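Local coordinates for alkylhydroperoxidase AhpD core: uncharacterized peroxidase-related protein (Ralstonia eutropha, PDB 2PRR) that probably acts as an alkylhydroperoxidase-like oxidoreductase of the carboxymuconolactone decarboxylase family, although its substrate and physiological role remain uncharacterized, at residues His94-Ile97 against Leu98-Tyr101; Lys104-Val107 against Ala108-Ala112. One frame throughout, in Å; residues are numbered along the deposited sequence.

Contact 1: residues His94-Ile97 against Leu98-Tyr101; sequences HGAI and LRIY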
ATOM      1  N   HIS D  94       0.868  24.290 -12.754  1.00 29.86           N
ATOM      2  CA  HIS D  94      -0.581  24.316 -12.849  1.00 31.37           C
ATOM      3  C   HIS D  94      -1.311  24.847 -11.637  1.00 31.86           C
ATOM      4  O   HIS D  94      -2.510  25.074 -11.698  1.00 33.76           O
ATOM      5  CB  HIS D  94      -1.102  22.951 -13.336  1.00 28.72           C
ATOM      6  CG  HIS D  94      -0.599  22.643 -14.696  1.00 33.67           C
ATOM      7  ND1 HIS D  94      -1.094  23.274 -15.816  1.00 28.49           N
ATOM      8  CD2 HIS D  94       0.462  21.918 -15.111  1.00 34.97           C
ATOM      9  CE1 HIS D  94      -0.401  22.893 -16.871  1.00 33.56           C
ATOM     10  NE2 HIS D  94       0.547  22.070 -16.471  1.00 33.04           N
ATOM     11  N   GLY D  95      -0.617  25.019 -10.522  1.00 32.86           N
ATOM     12  CA  GLY D  95      -1.227  25.662  -9.374  1.00 32.82           C
ATOM     13  C   GLY D  95      -1.327  27.143  -9.704  1.00 32.29           C
ATOM     14  O   GLY D  95      -2.313  27.791  -9.411  1.00 33.32           O
ATOM     15  N   ALA D  96      -0.283  27.670 -10.314  1.00 33.09           N
ATOM     16  CA  ALA D  96      -0.228  29.080 -10.703  1.00 34.39           C
ATOM     17  C   ALA D  96      -1.361  29.411 -11.643  1.00 34.00           C
ATOM     18  O   ALA D  96      -2.084  30.359 -11.439  1.00 36.30           O
ATOM     19  CB  ALA D  96       1.101  29.393 -11.358  1.00 33.09           C
ATOM     20  N   ILE D  97      -1.543  28.562 -12.634  1.00 35.16           N
ATOM     21  CA  ILE D  97      -2.562  28.727 -13.658  1.00 34.44           C
ATOM     22  C   ILE D  97      -3.956  28.548 -13.062  1.00 35.34           C
ATOM     23  O   ILE D  97      -4.870  29.253 -13.436  1.00 34.67           O
ATOM     24  CB  ILE D  97      -2.319  27.746 -14.807  1.00 33.58           C
ATOM     25  CG1 ILE D  97      -0.914  27.962 -15.406  1.00 31.64           C
ATOM     26  CG2 ILE D  97      -3.373  27.927 -15.891  1.00 38.52           C
ATOM     27  CD1 ILE D  97      -0.391  26.791 -16.201  1.00 36.25           C
ATOM     28  N   LEU D  98      -4.112  27.588 -12.144  1.00 36.09           N
ATOM     29  CA  LEU D  98      -5.376  27.382 -11.432  1.00 34.59           C
ATOM     30  C   LEU D  98      -5.774  28.624 -10.623  1.00 36.39           C
ATOM     31  O   LEU D  98      -6.940  29.028 -10.630  1.00 39.33           O
ATOM     32  CB  LEU D  98      -5.253  26.173 -10.500  1.00 33.80           C
ATOM     33  CG  LEU D  98      -6.360  25.933  -9.485  1.00 30.20           C
ATOM     34  CD1 LEU D  98      -7.703  25.935 -10.109  1.00 31.35           C
ATOM     35  CD2 LEU D  98      -6.074  24.617  -8.754  1.00 31.19           C
ATOM     36  N   ARG D  99      -4.812  29.213  -9.914  1.00 36.82           N
ATOM     37  CA  ARG D  99      -5.055  30.425  -9.121  1.00 37.10           C
ATOM     38  C   ARG D  99      -5.470  31.591  -9.993  1.00 37.11           C
ATOM     39  O   ARG D  99      -6.363  32.328  -9.648  1.00 36.69           O
ATOM     40  CB  ARG D  99      -3.823  30.823  -8.306  1.00 37.31           C
ATOM     41  CG  ARG D  99      -3.545  29.887  -7.109  1.00 33.54           C
ATOM     42  CD  ARG D  99      -2.470  30.466  -6.244  1.00 37.26           C
ATOM     43  NE  ARG D  99      -1.180  30.586  -6.921  1.00 30.92           N
ATOM     44  CZ  ARG D  99      -0.248  29.644  -6.904  1.00 31.83           C
ATOM     45  NH1 ARG D  99      -0.446  28.498  -6.254  1.00 27.34           N
ATOM     46  NH2 ARG D  99       0.889  29.836  -7.535  1.00 29.19           N
ATOM     47  N   ILE D 100      -4.802  31.743 -11.116  1.00 38.95           N
ATOM     48  CA  ILE D 100      -5.117  32.795 -12.079  1.00 39.95           C
ATOM     49  C   ILE D 100      -6.522  32.631 -12.660  1.00 41.50           C
ATOM     50  O   ILE D 100      -7.281  33.597 -12.706  1.00 43.11           O
ATOM     51  CB  ILE D 100      -4.117  32.762 -13.256  1.00 40.84           C
ATOM     52  CG1 ILE D 100      -2.703  33.140 -12.808  1.00 38.12           C
ATOM     53  CG2 ILE D 100      -4.559  33.697 -14.390  1.00 42.40           C
ATOM     54  CD1 ILE D 100      -2.502  34.608 -12.548  1.00 41.63           C
ATOM     55  N   TYR D 101      -6.863  31.423 -13.113  1.00 42.89           N
ATOM     56  CA  TYR D 101      -8.175  31.171 -13.724  1.00 44.44           C
ATOM     57  C   TYR D 101      -9.340  31.306 -12.762  1.00 45.83           C
ATOM     58  O   TYR D 101     -10.375  31.877 -13.115  1.00 46.38           O
ATOM     59  CB  TYR D 101      -8.271  29.785 -14.413  1.00 44.23           C
ATOM     60  CG  TYR D 101      -7.480  29.617 -15.710  1.00 44.71           C
ATOM     61  CD1 TYR D 101      -7.102  30.708 -16.486  1.00 47.21           C
ATOM     62  CD2 TYR D 101      -7.211  28.354 -16.217  1.00 44.56           C
ATOM     63  CE1 TYR D 101      -6.400  30.547 -17.657  1.00 43.35           C
ATOM     64  CE2 TYR D 101      -6.516  28.194 -17.403  1.00 43.61           C
ATOM     65  CZ  TYR D 101      -6.119  29.304 -18.111  1.00 43.34           C
ATOM     66  OH  TYR D 101      -5.436  29.179 -19.299  1.00 50.53           O
TER
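Ile97 lays its CG2 methyl over one face of the Tyr101 ring, a CH-pi contact between neighbours one helical turn apart. The methyl stands 3.9 Å from the ring centroid, 27° off the ring normal, and shifted toward the rim, so CG2 meets CE2 of Tyr101 at 3.5 Å. Two torsions arrange this: in Ile97 the CG2 branch is anti to the backbone N, whereas in Tyr101 CG lies beside its own N (chi1 -71°). The two side chains thereby run side by side in one direction.

Arg99 follows another route, folding back along its helix. A bend at chi3 (-63°) swings its guanidinium over the backbone of Gly95 and Ala96 in the preceding turn. Gly95 O sits 3.6 Å from the guanidinium plane, displaced toward its rim, and NH2 comes within 3.4 Å of Ala96 CA. NH2 also donates to Met190 O, which helps fix the rotation of the group.

Beneath these contacts runs the regular ladder of the helix, from Leu98 N to His94 O (3.0 Å) through Tyr101 N to Ile97 O (3.0 Å). The polar end of His94 is engaged by helix 71-84: ND1 bonds Glu75 OE1, a pairing consistent with the Glu-Cys-Cys-His site of AhpD relatives. Its ring also meets Phe169 edge-to-face. Within this all-helical chain, His94, Ile97, Leu98 and Tyr101 lie against helix 71-84, while Leu98 also joins Arg99 in touching helix 107-114.

Contact 2: residues Lys104-Val107 against Ala108-Ala112; sequences KPLV and ADQVA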
ATOM      1  N   LYS D 104      -8.563  32.771  -7.149  1.00 47.02           N
ATOM      2  CA  LYS D 104      -8.623  32.270  -5.770  1.00 45.68           C
ATOM      3  C   LYS D 104      -7.229  31.799  -5.361  1.00 43.80           C
ATOM      4  O   LYS D 104      -6.894  30.623  -5.564  1.00 44.82           O
ATOM      5  CB  LYS D 104      -9.624  31.124  -5.665  1.00 45.15           C
ATOM      6  CG  LYS D 104     -11.072  31.567  -5.753  1.00 48.46           C
ATOM      7  CD  LYS D 104     -12.054  30.399  -5.609  1.00 51.17           C
ATOM      8  CE  LYS D 104     -12.027  29.768  -4.205  1.00 62.04           C
ATOM      9  NZ  LYS D 104     -13.114  28.754  -3.959  1.00 59.16           N
ATOM     10  N   PRO D 105      -6.424  32.695  -4.753  1.00 40.90           N
ATOM     11  CA  PRO D 105      -5.022  32.447  -4.383  1.00 39.58           C
ATOM     12  C   PRO D 105      -4.745  31.245  -3.490  1.00 38.22           C
ATOM     13  O   PRO D 105      -3.612  30.748  -3.452  1.00 38.40           O
ATOM     14  CB  PRO D 105      -4.646  33.699  -3.590  1.00 38.56           C
ATOM     15  CG  PRO D 105      -5.543  34.721  -4.036  1.00 39.99           C
ATOM     16  CD  PRO D 105      -6.837  34.048  -4.341  1.00 41.78           C
ATOM     17  N   LEU D 106      -5.768  30.805  -2.763  1.00 37.19           N
ATOM     18  CA  LEU D 106      -5.622  29.723  -1.807  1.00 36.30           C
ATOM     19  C   LEU D 106      -5.950  28.346  -2.331  1.00 35.99           C
ATOM     20  O   LEU D 106      -5.411  27.360  -1.813  1.00 37.02           O
ATOM     21  CB  LEU D 106      -6.537  29.969  -0.609  1.00 35.87           C
ATOM     22  CG  LEU D 106      -6.615  31.358   0.047  1.00 37.39           C
ATOM     23  CD1 LEU D 106      -7.379  31.171   1.344  1.00 36.30           C
ATOM     24  CD2 LEU D 106      -5.251  32.056   0.313  1.00 35.89           C
ATOM     25  N   VAL D 107      -6.813  28.281  -3.346  1.00 34.96           N
ATOM     26  CA  VAL D 107      -7.384  27.021  -3.856  1.00 35.58           C
ATOM     27  C   VAL D 107      -6.384  25.982  -4.387  1.00 34.45           C
ATOM     28  O   VAL D 107      -6.548  24.797  -4.152  1.00 34.33           O
ATOM     29  CB  VAL D 107      -8.496  27.326  -4.929  1.00 34.98           C
ATOM     30  CG1 VAL D 107      -7.881  27.775  -6.271  1.00 37.43           C
ATOM     31  CG2 VAL D 107      -9.397  26.132  -5.134  1.00 41.12           C
ATOM     32  N   ALA D 108      -5.348  26.424  -5.085  1.00 34.03           N
ATOM     33  CA  ALA D 108      -4.369  25.504  -5.641  1.00 34.02           C
ATOM     34  C   ALA D 108      -3.552  24.816  -4.571  1.00 33.12           C
ATOM     35  O   ALA D 108      -3.228  23.641  -4.701  1.00 34.68           O
ATOM     36  CB  ALA D 108      -3.458  26.213  -6.611  1.00 32.74           C
ATOM     37  N   ASP D 109      -3.209  25.524  -3.514  1.00 32.34           N
ATOM     38  CA  ASP D 109      -2.441  24.880  -2.424  1.00 33.17           C
ATOM     39  C   ASP D 109      -3.284  23.828  -1.686  1.00 31.51           C
ATOM     40  O   ASP D 109      -2.755  22.815  -1.248  1.00 31.69           O
ATOM     41  CB  ASP D 109      -1.880  25.903  -1.424  1.00 31.39           C
ATOM     42  CG  ASP D 109      -1.087  27.027  -2.096  1.00 39.89           C
ATOM     43  OD1 ASP D 109      -1.455  27.471  -3.216  1.00 42.03           O
ATOM     44  OD2 ASP D 109      -0.118  27.496  -1.471  1.00 51.41           O
ATOM     45  N   GLN D 110      -4.581  24.087  -1.553  1.00 30.15           N
ATOM     46  CA  GLN D 110      -5.527  23.187  -0.884  1.00 30.68           C
ATOM     47  C   GLN D 110      -5.730  21.890  -1.657  1.00 29.93           C
ATOM     48  O   GLN D 110      -5.828  20.773  -1.111  1.00 30.52           O
ATOM     49  CB  GLN D 110      -6.886  23.883  -0.759  1.00 30.33           C
ATOM     50  CG  GLN D 110      -6.892  25.132   0.133  1.00 32.01           C
ATOM     51  CD  GLN D 110      -8.132  26.001  -0.037  1.00 31.04           C
ATOM     52  OE1 GLN D 110      -9.043  25.662  -0.789  1.00 39.67           O
ATOM     53  NE2 GLN D 110      -8.161  27.144   0.662  1.00 30.82           N
ATOM     54  N   VAL D 111      -5.840  22.077  -2.954  1.00 30.89           N
ATOM     55  CA  VAL D 111      -6.007  20.998  -3.890  1.00 30.51           C
ATOM     56  C   VAL D 111      -4.736  20.147  -3.972  1.00 28.74           C
ATOM     57  O   VAL D 111      -4.818  18.939  -4.129  1.00 26.61           O
ATOM     58  CB  VAL D 111      -6.475  21.579  -5.267  1.00 28.43           C
ATOM     59  CG1 VAL D 111      -6.309  20.594  -6.391  1.00 29.21           C
ATOM     60  CG2 VAL D 111      -7.966  22.040  -5.178  1.00 25.80           C
ATOM     61  N   ALA D 112      -3.570  20.779  -3.869  1.00 28.52           N
ATOM     62  CA  ALA D 112      -2.317  20.054  -3.913  1.00 27.55           C
ATOM     63  C   ALA D 112      -2.085  19.245  -2.623  1.00 29.30           C
ATOM     64  O   ALA D 112      -1.596  18.128  -2.695  1.00 28.67           O
ATOM     65  CB  ALA D 112      -1.192  20.967  -4.161  1.00 25.98           C
TER
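Pro105 places its O 3.9 Å from Asp109 OD1, at the start of the next helix, while its ring packs on Pro194.

Leu106 contributes through both its carbonyl and its side chain. Its O receives two weak bonds, from Gln110 N at 3.4 Å and from Asp109 N at 3.3 Å, the latter strongly bent (122°). The Gln110 side chain folds back over the same carbonyl, with CG 3.3 Å from Leu106 O and the extended chain bringing NE2 to 3.5 Å from Leu106 CB. The Gln110 and Leu106 side chains cross at a slant; OE1 of the glutamine is held by Asp119 N.

Val107 accepts the first full-strength bond of the helix, from Val111 N at 3.1 Å. With chi1 at 75°, CG1 sits between the backbone N and the carbonyl carbon, and the anti branch, CG2, faces Val111 CG2 loosely at 4.3 Å. Its own N donates to Lys104 O at 3.2 Å, closing a type I turn with Pro105 and Leu106 at the corners; Lys104 NZ bonds Asp119 O. Asp109 meanwhile forms a salt bridge with Arg192, and Phe188 of the second subunit packs on both Leu106 and Asp109.

This is a tight turn passing into the first turn of helix 107-114, which runs back roughly antiparallel to helix 88-102; together they form a helical hairpin.

Overall arrangement
Followed from the N terminus, the chain passes helix 71-84 and enters helix 88-102, where contact 1 lies wholly within one helix and closes no loop. The helix ends, and contact 2 then forms the turn and the start of helix 107-114. The two are in series, neither nested nor crossed, with centres about 9 Å apart. The turn and the returning helix bring them together: Arg99 CD is 3.0 Å from Pro105 O in the turn, Leu98 CD2 is 3.7 Å from Ala108 CA on the helix, and Arg99 forms a long, weak ion pair with Asp109. Helix 71-84 backs both.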